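Local atomic coordinates of NADH dehydrogenase, putative (Plasmodium falciparum, PDB entry 5JWC), a protein that probably oxidises NADH and passes the electrons through its bound FAD to ubiquinone, as a type II NADH dehydrogenase. Residues K310-Q315 / I330-N335. Numbering follows the deposited sequence.
Sequences KTIPVQ and IGIPSN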
loop_
_atom_site.group_PDB
_atom_site.type_symbol
_atom_site.label_atom_id
_atom_site.label_comp_id
_atom_site.label_asym_id
_atom_site.label_seq_id
_atom_site.Cartn_x
_atom_site.Cartn_y
_atom_site.Cartn_z
ATOM N N LYS A 310 -15.833 -21.226 -28.358
ATOM C CA LYS A 310 -15.618 -22.388 -29.215
ATOM C C LYS A 310 -16.493 -23.585 -28.863
ATOM O O LYS A 310 -16.547 -24.561 -29.607
ATOM C CB LYS A 310 -14.145 -22.771 -29.188
ATOM C CG LYS A 310 -13.278 -21.616 -29.613
ATOM C CD LYS A 310 -11.827 -21.979 -29.732
ATOM C CE LYS A 310 -11.073 -20.859 -30.451
ATOM N NZ LYS A 310 -9.661 -21.212 -30.791
ATOM N N THR A 311 -17.199 -23.492 -27.745
ATOM C CA THR A 311 -18.090 -24.553 -27.311
ATOM C C THR A 311 -19.532 -24.242 -27.685
ATOM O O THR A 311 -20.433 -25.040 -27.433
ATOM C CB THR A 311 -18.007 -24.783 -25.778
ATOM O OG1 THR A 311 -18.756 -23.771 -25.094
ATOM C CG2 THR A 311 -16.563 -24.764 -25.299
ATOM N N ILE A 312 -19.753 -23.065 -28.262
ATOM C CA ILE A 312 -21.076 -22.684 -28.752
ATOM C C ILE A 312 -21.047 -22.706 -30.275
ATOM O O ILE A 312 -20.379 -21.873 -30.901
ATOM C CB ILE A 312 -21.501 -21.291 -28.248
ATOM C CG1 ILE A 312 -21.280 -21.173 -26.739
ATOM C CG2 ILE A 312 -22.945 -21.018 -28.579
ATOM C CD1 ILE A 312 -21.527 -19.780 -26.216
ATOM N N PRO A 313 -21.746 -23.684 -30.877
ATOM C CA PRO A 313 -21.648 -23.886 -32.329
ATOM C C PRO A 313 -21.947 -22.620 -33.128
ATOM O O PRO A 313 -21.079 -22.172 -33.879
ATOM C CB PRO A 313 -22.680 -24.995 -32.606
ATOM C CG PRO A 313 -23.568 -25.028 -31.390
ATOM C CD PRO A 313 -22.697 -24.615 -30.244
ATOM N N VAL A 314 -23.119 -22.027 -32.936
ATOM C CA VAL A 314 -23.454 -20.774 -33.614
ATOM C C VAL A 314 -22.431 -19.635 -33.379
ATOM O O VAL A 314 -22.270 -18.773 -34.241
ATOM C CB VAL A 314 -24.870 -20.297 -33.223
ATOM C CG1 VAL A 314 -24.849 -19.503 -31.929
ATOM C CG2 VAL A 314 -25.485 -19.477 -34.346
ATOM N N GLN A 315 -21.730 -19.622 -32.243
ATOM C CA GLN A 315 -20.763 -18.549 -31.974
ATOM C C GLN A 315 -19.300 -18.985 -32.153
ATOM O O GLN A 315 -18.380 -18.213 -31.859
ATOM C CB GLN A 315 -20.943 -17.998 -30.543
ATOM C CG GLN A 315 -22.316 -17.415 -30.233
ATOM C CD GLN A 315 -22.231 -16.220 -29.294
ATOM O OE1 GLN A 315 -21.284 -15.435 -29.357
ATOM N NE2 GLN A 315 -23.228 -16.073 -28.424
ATOM N N ILE A 330 -26.281 -15.848 -26.824
ATOM C CA ILE A 330 -26.950 -16.453 -27.980
ATOM C C ILE A 330 -26.404 -17.862 -28.254
ATOM O O ILE A 330 -25.195 -18.077 -28.234
ATOM C CB ILE A 330 -26.774 -15.561 -29.239
ATOM C CG1 ILE A 330 -27.492 -14.213 -29.055
ATOM C CG2 ILE A 330 -27.268 -16.275 -30.504
ATOM C CD1 ILE A 330 -27.195 -13.181 -30.158
ATOM N N GLY A 331 -27.296 -18.821 -28.497
ATOM C CA GLY A 331 -26.884 -20.188 -28.769
ATOM C C GLY A 331 -26.924 -21.079 -27.535
ATOM O O GLY A 331 -26.268 -22.123 -27.494
ATOM N N ILE A 332 -27.678 -20.655 -26.525
ATOM C CA ILE A 332 -27.853 -21.428 -25.299
ATOM C C ILE A 332 -29.323 -21.792 -25.152
ATOM O O ILE A 332 -30.140 -20.949 -24.763
ATOM C CB ILE A 332 -27.397 -20.663 -24.015
ATOM C CG1 ILE A 332 -26.045 -19.950 -24.204
ATOM C CG2 ILE A 332 -27.372 -21.612 -22.818
ATOM C CD1 ILE A 332 -24.840 -20.878 -24.439
ATOM N N PRO A 333 -29.665 -23.059 -25.447
ATOM C CA PRO A 333 -31.059 -23.523 -25.481
ATOM C C PRO A 333 -31.843 -23.140 -24.230
ATOM O O PRO A 333 -33.024 -22.773 -24.323
ATOM C CB PRO A 333 -30.915 -25.047 -25.585
ATOM C CG PRO A 333 -29.585 -25.249 -26.260
ATOM C CD PRO A 333 -28.706 -24.144 -25.728
ATOM N N SER A 334 -31.189 -23.184 -23.070
ATOM C CA SER A 334 -31.887 -22.905 -21.814
ATOM C C SER A 334 -32.006 -21.415 -21.472
ATOM O O SER A 334 -32.687 -21.066 -20.501
ATOM C CB SER A 334 -31.186 -23.617 -20.656
ATOM O OG SER A 334 -30.671 -24.861 -21.086
ATOM N N ASN A 335 -31.376 -20.544 -22.264
ATOM C CA ASN A 335 -31.447 -19.101 -22.020
ATOM C C ASN A 335 -31.160 -18.723 -20.572
ATOM O O ASN A 335 -31.818 -17.834 -20.014
ATOM C CB ASN A 335 -32.816 -18.548 -22.396
ATOM C CG ASN A 335 -33.071 -18.592 -23.866
ATOM O OD1 ASN A 335 -32.149 -18.491 -24.672
ATOM N ND2 ASN A 335 -34.332 -18.754 -24.236
#
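Two irregular loop segments meet where the CA atoms of Val314 and Gly331 lie 6.0 Å apart, and the chain of 330-335 runs on into a type I beta turn from Ile332 to Asn335. One hydrogen bond joins them amid apolar packing: Gln315 NE2 donates to Ile330 O at 2.8 Å, almost straight at 172°, and meets a lone pair in the carbonyl plane while the acceptor lies close to the plane of the amide. A bend at chi2 (-145°) turns the amide of Gln315 to this carbonyl. Glutamine suits this buried place because its amide can serve several partners: NE2 also donates to Lys322 O and OE1 accepts from Asn318 ND2. Within the pyridine nucleotide-disulphide oxidoreductase family region, the contact joins the loop after helix 303-309 to the one leading into strand 337-339, an outermost strand of the mixed sheet within this chain. Gly331, with phi 96°, has a backbone shape that favours glycine, and the short CG1 branch of Val314 fits over its bare CA at 3.8 Å. Beta-branching lets Ile312 send CG2 to the carbonyl oxygens of Ile330 and Gly331 and CD1 to Ile332 CD1 at 3.9 Å, these side chains crossing at about a right angle.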